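PDB 3A76: gamma-hexachlorocyclohexane dehydrochlorinase from Sphingomonas paucimobilis, which catalyses two successive 1,2-anti dehydrochlorinations that convert the pollutant lindane by way of a pentachlorocyclohexene to 1,3,4,6-tetrachloro-1,4-cyclohexadiene. Local coordinates for residues B[42-47]-B[82-87]; B[91-96]-B[114-119]. One frame throughout, in Å; residues are numbered along the deposited sequence.

Overall arrangement
The two contacts meet at the probable catalytic dyad of this homotrimeric SnoaL-like enzyme. Interaction 1 joins the end of helix 22-45 to the end of helix 72-87; interaction 2 pairs the strands of the hairpin 88-102/107-120. Their centres lie 12 Å apart, and the chain passes directly from helix 72-87 into strand 88-102. Asp45 of interaction 1 reaches His93 of interaction 2, the inferred proton acceptor, with OD1 2.5 Å from ND1, a probable hydrogen bond. Val44 CG1 packs 3.5 Å from His93 CE1. A bound spermidine lies about 4 Å from the side chain of His93 and about 5 Å from that of Leu84.

Interaction 1: residues B[42-47]-B[82-87]; sequences IAVDKR and NVLWPM
The indole of Trp85 meets the end of helix 22-45 in two ways: the carbonyls of Ala43 and Val44 approach its edge, and the chain of Arg47 runs over one face. The indole N-H points to a lone pair of Val44 O, with NE1 2.7 Å from that oxygen and in the carbonyl plane, although the oxygen sits about 20° out of the ring plane and the N-H bends to 145°. Farther along the same edge, Ala43 O approaches CZ2 of Trp85 at 3.5 Å.

Arg47, the first residue to leave helical backbone angles, with positive phi, turns its CG beside its own backbone N (chi1 -56°). From there the chain stays extended to NE and slides along Trp85 in the opposite sense to the indole. Its CG makes a CH-pi contact over the five-membered ring, 3.6 Å from the centroid. The guanidinium is nearly parallel to the ring, but Trp85 CB is what lies over its face, 3.4 Å from Arg47 NH2. Phe88 O takes a hydrogen bond from Arg47 NH1 and thereby holds that end. Val44 CG2 also touches Leu84 CD1 at 4.2 Å, a second, apolar link between the helices.

Helix 49-53 adds Glu49 against Trp85 and Leu52 against Ala43, while Asp45 rests against Cys91, so the two helix ends meet beside strand 88-102, which carries the inferred proton acceptor.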
ATOM      1  N   ILE B  42      -6.010   8.126   7.334  1.00 21.93           N
ATOM      2  CA  ILE B  42      -5.579   8.190   8.739  1.00 22.17           C
ATOM      3  C   ILE B  42      -6.625   8.902   9.602  1.00 22.31           C
ATOM      4  O   ILE B  42      -6.973   8.428  10.697  1.00 22.03           O
ATOM      5  CB  ILE B  42      -4.202   8.898   8.862  1.00 22.06           C
ATOM      6  CG1 ILE B  42      -3.114   8.037   8.197  1.00 21.81           C
ATOM      7  CG2 ILE B  42      -3.849   9.182  10.349  1.00 23.05           C
ATOM      8  CD1 ILE B  42      -1.881   8.811   7.728  1.00 20.44           C
ATOM      9  N   ALA B  43      -7.149  10.019   9.089  1.00 21.70           N
ATOM     10  CA  ALA B  43      -8.076  10.840   9.855  1.00 21.82           C
ATOM     11  C   ALA B  43      -9.368  10.091  10.098  1.00 21.88           C
ATOM     12  O   ALA B  43      -9.969  10.212  11.165  1.00 22.33           O
ATOM     13  CB  ALA B  43      -8.339  12.165   9.153  1.00 21.85           C
ATOM     14  N   VAL B  44      -9.784   9.304   9.118  1.00 21.28           N
ATOM     15  CA  VAL B  44     -10.986   8.498   9.264  1.00 21.53           C
ATOM     16  C   VAL B  44     -10.755   7.346  10.261  1.00 21.53           C
ATOM     17  O   VAL B  44     -11.602   7.065  11.111  1.00 21.82           O
ATOM     18  CB  VAL B  44     -11.461   7.940   7.901  1.00 21.33           C
ATOM     19  CG1 VAL B  44     -12.424   6.781   8.110  1.00 20.60           C
ATOM     20  CG2 VAL B  44     -12.099   9.040   7.047  1.00 20.95           C
ATOM     21  N   ASP B  45      -9.603   6.690  10.132  1.00 21.78           N
ATOM     22  CA  ASP B  45      -9.292   5.463  10.860  1.00 21.15           C
ATOM     23  C   ASP B  45      -8.900   5.784  12.294  1.00 21.38           C
ATOM     24  O   ASP B  45      -9.283   5.064  13.211  1.00 21.22           O
ATOM     25  CB  ASP B  45      -8.127   4.726  10.197  1.00 20.64           C
ATOM     26  CG  ASP B  45      -8.451   4.226   8.796  1.00 20.48           C
ATOM     27  OD1 ASP B  45      -9.636   3.991   8.489  1.00 20.94           O
ATOM     28  OD2 ASP B  45      -7.498   4.046   8.014  1.00 18.01           O
ATOM     29  N   LYS B  46      -8.097   6.832  12.460  1.00 21.24           N
ATOM     30  CA  LYS B  46      -7.644   7.274  13.776  1.00 22.80           C
ATOM     31  C   LYS B  46      -8.600   8.288  14.430  1.00 23.55           C
ATOM     32  O   LYS B  46      -8.381   8.692  15.562  1.00 24.84           O
ATOM     33  CB  LYS B  46      -6.213   7.829  13.703  1.00 22.45           C
ATOM     34  CG  LYS B  46      -5.106   6.764  13.701  1.00 21.35           C
ATOM     35  CD  LYS B  46      -5.269   5.747  12.568  1.00 20.18           C
ATOM     36  CE  LYS B  46      -3.966   5.023  12.322  1.00 21.59           C
ATOM     37  NZ  LYS B  46      -4.181   3.910  11.393  1.00 20.62           N
ATOM     38  N   ARG B  47      -9.672   8.645  13.722  1.00 24.42           N
ATOM     39  CA  ARG B  47     -10.757   9.527  14.216  1.00 24.74           C
ATOM     40  C   ARG B  47     -10.246  10.877  14.631  1.00 25.46           C
ATOM     41  O   ARG B  47     -10.482  11.340  15.743  1.00 26.17           O
ATOM     42  CB  ARG B  47     -11.621   8.836  15.281  1.00 24.57           C
ATOM     43  CG  ARG B  47     -12.181   7.546  14.738  1.00 24.09           C
ATOM     44  CD  ARG B  47     -13.291   6.952  15.561  1.00 24.96           C
ATOM     45  NE  ARG B  47     -13.725   5.701  14.946  1.00 27.88           N
ATOM     46  CZ  ARG B  47     -14.875   5.095  15.218  1.00 30.10           C
ATOM     47  NH1 ARG B  47     -15.200   3.965  14.604  1.00 28.88           N
ATOM     48  NH2 ARG B  47     -15.705   5.631  16.102  1.00 32.17           N
ATOM     49  N   ASN B  82     -21.391  11.481  11.917  1.00 25.70           N
ATOM     50  CA  ASN B  82     -22.787  11.016  11.911  1.00 25.94           C
ATOM     51  C   ASN B  82     -23.015   9.720  11.149  1.00 25.74           C
ATOM     52  O   ASN B  82     -24.066   9.075  11.306  1.00 25.91           O
ATOM     53  CB  ASN B  82     -23.741  12.116  11.410  1.00 26.32           C
ATOM     54  CG  ASN B  82     -23.694  13.383  12.277  1.00 27.47           C
ATOM     55  OD1 ASN B  82     -23.724  13.316  13.513  1.00 28.28           O
ATOM     56  ND2 ASN B  82     -23.620  14.541  11.624  1.00 27.48           N
ATOM     57  N   VAL B  83     -22.041   9.346  10.318  1.00 25.28           N
ATOM     58  CA  VAL B  83     -22.142   8.131   9.497  1.00 24.81           C
ATOM     59  C   VAL B  83     -20.943   7.192   9.703  1.00 24.71           C
ATOM     60  O   VAL B  83     -21.120   6.073  10.172  1.00 24.95           O
ATOM     61  CB  VAL B  83     -22.331   8.447   7.973  1.00 24.93           C
ATOM     62  CG1 VAL B  83     -22.658   7.177   7.183  1.00 24.17           C
ATOM     63  CG2 VAL B  83     -23.424   9.480   7.763  1.00 25.28           C
ATOM     64  N   LEU B  84     -19.736   7.639   9.358  1.00 24.12           N
ATOM     65  CA  LEU B  84     -18.582   6.722   9.329  1.00 24.45           C
ATOM     66  C   LEU B  84     -18.210   6.196  10.708  1.00 24.45           C
ATOM     67  O   LEU B  84     -18.192   4.980  10.920  1.00 24.57           O
ATOM     68  CB  LEU B  84     -17.365   7.332   8.618  1.00 24.24           C
ATOM     69  CG  LEU B  84     -17.538   7.661   7.120  1.00 23.62           C
ATOM     70  CD1 LEU B  84     -16.221   8.150   6.526  1.00 22.27           C
ATOM     71  CD2 LEU B  84     -18.112   6.492   6.321  1.00 22.46           C
ATOM     72  N   TRP B  85     -17.953   7.106  11.650  1.00 24.30           N
ATOM     73  CA  TRP B  85     -17.568   6.691  12.986  1.00 24.26           C
ATOM     74  C   TRP B  85     -18.642   5.871  13.691  1.00 25.01           C
ATOM     75  O   TRP B  85     -18.341   4.791  14.174  1.00 25.81           O
ATOM     76  CB  TRP B  85     -16.946   7.846  13.790  1.00 24.30           C
ATOM     77  CG  TRP B  85     -15.705   8.381  13.096  1.00 21.59           C
ATOM     78  CD1 TRP B  85     -14.846   7.665  12.311  1.00 20.58           C
ATOM     79  CD2 TRP B  85     -15.198   9.724  13.110  1.00 20.75           C
ATOM     80  NE1 TRP B  85     -13.835   8.472  11.844  1.00 20.03           N
ATOM     81  CE2 TRP B  85     -14.026   9.740  12.316  1.00 20.62           C
ATOM     82  CE3 TRP B  85     -15.614  10.916  13.719  1.00 22.52           C
ATOM     83  CZ2 TRP B  85     -13.269  10.900  12.112  1.00 20.69           C
ATOM     84  CZ3 TRP B  85     -14.846  12.077  13.519  1.00 21.20           C
ATOM     85  CH2 TRP B  85     -13.693  12.052  12.721  1.00 19.69           C
ATOM     86  N   PRO B  86     -19.912   6.326  13.701  1.00 25.72           N
ATOM     87  CA  PRO B  86     -20.952   5.455  14.283  1.00 25.97           C
ATOM     88  C   PRO B  86     -21.146   4.098  13.604  1.00 26.41           C
ATOM     89  O   PRO B  86     -21.611   3.171  14.248  1.00 26.64           O
ATOM     90  CB  PRO B  86     -22.239   6.287  14.159  1.00 26.18           C
ATOM     91  CG  PRO B  86     -21.779   7.692  13.979  1.00 26.29           C
ATOM     92  CD  PRO B  86     -20.467   7.616  13.253  1.00 25.76           C
ATOM     93  N   MET B  87     -20.791   3.981  12.327  1.00 27.00           N
ATOM     94  CA  MET B  87     -20.965   2.736  11.550  1.00 27.42           C
ATOM     95  C   MET B  87     -20.054   1.578  12.000  1.00 27.05           C
ATOM     96  O   MET B  87     -20.441   0.405  11.936  1.00 26.65           O
ATOM     97  CB  MET B  87     -20.738   3.031  10.059  1.00 27.82           C
ATOM     98  CG  MET B  87     -21.078   1.890   9.113  1.00 31.12           C
ATOM     99  SD  MET B  87     -20.893   2.336   7.364  1.00 36.55           S
ATOM    100  CE  MET B  87     -22.480   3.122   7.059  1.00 36.09           C
TER

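Interaction 2: residues B[91-96]-B[114-119]; sequences CIHYGT and VLLLGN
Ile92 and Leu117 exchange two backbone hydrogen bonds, as do Tyr94 and Leu115, making two hydrogen-bonded pairs of an antiparallel hairpin. The bond from Tyr94 N to Leu115 O is 2.6 Å long and nearly straight at 172°; that from Ile92 N to Leu117 O measures 2.7 Å. At the non-hydrogen-bonded pairs, CA-H...O contacts continue the ladder, as from Leu116 CA to Ile92 O (3.3 Å). Where Cys91 faces Gly118 the CA atoms close to 3.8 Å, a fit allowed by glycine's missing side chain.

Apolar packing divides between the faces. On the one with Ile92, Tyr94, Leu115 and Leu117, Tyr94 CD2 lies 3.9 Å from Leu115 CD1, and Leu117 CD1 meets the Tyr94 ring edge 4.0 Å from CE2. Tyr94 OH makes a hydrogen bond to Val114 O of the second subunit, carrying this face into the trimer interface.

The other face holds His93. With CG beside its backbone N (chi1 -69°), its imidazole lies alongside Leu116, whose CD1 stands over one face, displaced toward the NE2 rim, 3.2 Å from NE2, while Val114 CG2 comes at the edge, 3.8 Å from CD2.

The two nitrogens of His93 differ in their surroundings: ND1 bonds to Asp45 OD1, whereas buried NE2 has no hydrogen-bonding partner in the model, consistent with the residue's inferred role as proton acceptor; a bound spermidine touches the same side chain.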
ATOM      1  N   CYS B  91     -12.054   0.694  12.068  1.00 23.23           N
ATOM      2  CA  CYS B  91     -11.767   0.243  10.726  1.00 23.03           C
ATOM      3  C   CYS B  91     -10.354   0.662  10.393  1.00 22.47           C
ATOM      4  O   CYS B  91      -9.775   1.514  11.071  1.00 21.69           O
ATOM      5  CB  CYS B  91     -12.756   0.851   9.721  1.00 22.16           C
ATOM      6  SG  CYS B  91     -12.698   2.613   9.712  1.00 24.32           S
ATOM      7  N   ILE B  92      -9.814   0.080   9.326  1.00 21.77           N
ATOM      8  CA  ILE B  92      -8.531   0.531   8.814  1.00 20.72           C
ATOM      9  C   ILE B  92      -8.531   0.549   7.271  1.00 20.80           C
ATOM     10  O   ILE B  92      -8.899  -0.437   6.645  1.00 20.49           O
ATOM     11  CB  ILE B  92      -7.362  -0.321   9.414  1.00 21.20           C
ATOM     12  CG1 ILE B  92      -6.009   0.312   9.083  1.00 19.86           C
ATOM     13  CG2 ILE B  92      -7.483  -1.836   9.061  1.00 17.32           C
ATOM     14  CD1 ILE B  92      -5.517  -0.121   7.844  1.00 23.08           C
ATOM     15  N   HIS B  93      -8.117   1.679   6.693  1.00 20.66           N
ATOM     16  CA  HIS B  93      -7.966   1.859   5.241  1.00 21.04           C
ATOM     17  C   HIS B  93      -6.513   1.686   4.773  1.00 20.59           C
ATOM     18  O   HIS B  93      -5.628   2.426   5.206  1.00 19.94           O
ATOM     19  CB  HIS B  93      -8.390   3.277   4.837  1.00 21.42           C
ATOM     20  CG  HIS B  93      -9.853   3.547   4.955  1.00 23.31           C
ATOM     21  ND1 HIS B  93     -10.461   3.834   6.158  1.00 24.30           N
ATOM     22  CD2 HIS B  93     -10.826   3.614   4.014  1.00 24.63           C
ATOM     23  CE1 HIS B  93     -11.749   4.054   5.956  1.00 24.89           C
ATOM     24  NE2 HIS B  93     -11.996   3.927   4.663  1.00 25.48           N
ATOM     25  N   TYR B  94      -6.277   0.731   3.879  1.00 19.96           N
ATOM     26  CA  TYR B  94      -4.975   0.610   3.219  1.00 20.26           C
ATOM     27  C   TYR B  94      -5.032   1.166   1.787  1.00 20.16           C
ATOM     28  O   TYR B  94      -5.526   0.506   0.879  1.00 20.82           O
ATOM     29  CB  TYR B  94      -4.490  -0.860   3.186  1.00 19.31           C
ATOM     30  CG  TYR B  94      -4.356  -1.548   4.528  1.00 18.63           C
ATOM     31  CD1 TYR B  94      -3.242  -1.326   5.338  1.00 18.38           C
ATOM     32  CD2 TYR B  94      -5.310  -2.471   4.963  1.00 17.02           C
ATOM     33  CE1 TYR B  94      -3.103  -1.959   6.567  1.00 16.24           C
ATOM     34  CE2 TYR B  94      -5.175  -3.111   6.199  1.00 18.07           C
ATOM     35  CZ  TYR B  94      -4.062  -2.854   6.991  1.00 17.38           C
ATOM     36  OH  TYR B  94      -3.903  -3.497   8.210  1.00 16.87           O
ATOM     37  N   GLY B  95      -4.508   2.370   1.613  1.00 20.51           N
ATOM     38  CA  GLY B  95      -4.435   3.060   0.347  1.00 20.52           C
ATOM     39  C   GLY B  95      -3.157   2.796  -0.416  1.00 21.45           C
ATOM     40  O   GLY B  95      -2.048   2.964   0.109  1.00 20.59           O
ATOM     41  N   THR B  96      -3.343   2.382  -1.673  1.00 21.77           N
ATOM     42  CA  THR B  96      -2.274   1.983  -2.571  1.00 22.98           C
ATOM     43  C   THR B  96      -2.602   2.515  -3.987  1.00 22.98           C
ATOM     44  O   THR B  96      -3.737   2.995  -4.244  1.00 22.61           O
ATOM     45  CB  THR B  96      -2.166   0.421  -2.689  1.00 22.93           C
ATOM     46  OG1 THR B  96      -3.349  -0.081  -3.311  1.00 25.25           O
ATOM     47  CG2 THR B  96      -2.047  -0.264  -1.349  1.00 24.01           C
ATOM     48  N   VAL B 114      -8.277   1.223  -2.502  1.00 18.04           N
ATOM     49  CA  VAL B 114      -8.207   1.083  -1.052  1.00 18.23           C
ATOM     50  C   VAL B 114      -8.710  -0.272  -0.644  1.00 18.63           C
ATOM     51  O   VAL B 114      -9.678  -0.774  -1.201  1.00 18.93           O
ATOM     52  CB  VAL B 114      -8.976   2.221  -0.276  1.00 18.54           C
ATOM     53  CG1 VAL B 114     -10.496   2.151  -0.509  1.00 16.63           C
ATOM     54  CG2 VAL B 114      -8.634   2.197   1.237  1.00 16.69           C
ATOM     55  N   LEU B 115      -8.036  -0.852   0.335  1.00 19.23           N
ATOM     56  CA  LEU B 115      -8.532  -2.025   1.030  1.00 19.96           C
ATOM     57  C   LEU B 115      -8.891  -1.606   2.446  1.00 20.61           C
ATOM     58  O   LEU B 115      -8.030  -1.100   3.203  1.00 20.78           O
ATOM     59  CB  LEU B 115      -7.463  -3.118   1.011  1.00 19.91           C
ATOM     60  CG  LEU B 115      -7.733  -4.597   1.313  1.00 21.51           C
ATOM     61  CD1 LEU B 115      -7.096  -5.000   2.623  1.00 23.07           C
ATOM     62  CD2 LEU B 115      -9.200  -5.033   1.180  1.00 19.13           C
ATOM     63  N   LEU B 116     -10.167  -1.799   2.786  1.00 21.15           N
ATOM     64  CA  LEU B 116     -10.695  -1.488   4.106  1.00 22.21           C
ATOM     65  C   LEU B 116     -11.088  -2.746   4.862  1.00 22.60           C
ATOM     66  O   LEU B 116     -11.899  -3.546   4.377  1.00 23.79           O
ATOM     67  CB  LEU B 116     -11.920  -0.558   4.016  1.00 22.52           C
ATOM     68  CG  LEU B 116     -12.703  -0.186   5.300  1.00 24.83           C
ATOM     69  CD1 LEU B 116     -13.434   1.119   5.151  1.00 28.14           C
ATOM     70  CD2 LEU B 116     -13.726  -1.263   5.711  1.00 27.68           C
ATOM     71  N   LEU B 117     -10.536  -2.890   6.062  1.00 22.22           N
ATOM     72  CA  LEU B 117     -10.968  -3.905   7.034  1.00 21.85           C
ATOM     73  C   LEU B 117     -11.561  -3.211   8.252  1.00 21.19           C
ATOM     74  O   LEU B 117     -10.975  -2.266   8.770  1.00 20.90           O
ATOM     75  CB  LEU B 117      -9.775  -4.747   7.479  1.00 21.63           C
ATOM     76  CG  LEU B 117      -8.922  -5.385   6.400  1.00 21.81           C
ATOM     77  CD1 LEU B 117      -7.688  -6.049   7.021  1.00 23.40           C
ATOM     78  CD2 LEU B 117      -9.760  -6.373   5.620  1.00 21.16           C
ATOM     79  N   GLY B 118     -12.720  -3.676   8.713  1.00 20.94           N
ATOM     80  CA  GLY B 118     -13.358  -3.069   9.872  1.00 20.25           C
ATOM     81  C   GLY B 118     -14.365  -3.936  10.587  1.00 20.22           C
ATOM     82  O   GLY B 118     -14.699  -5.015  10.128  1.00 19.56           O
ATOM     83  N   ASN B 119     -14.825  -3.462  11.739  1.00 20.78           N
ATOM     84  CA  ASN B 119     -15.942  -4.105  12.424  1.00 22.05           C
ATOM     85  C   ASN B 119     -17.142  -3.177  12.433  1.00 22.26           C
ATOM     86  O   ASN B 119     -17.072  -2.079  12.978  1.00 22.78           O
ATOM     87  CB  ASN B 119     -15.589  -4.499  13.868  1.00 21.68           C
ATOM     88  CG  ASN B 119     -14.823  -5.798  13.952  1.00 21.82           C
ATOM     89  OD1 ASN B 119     -15.234  -6.808  13.396  1.00 23.28           O
ATOM     90  ND2 ASN B 119     -13.711  -5.783  14.679  1.00 19.78           N
TER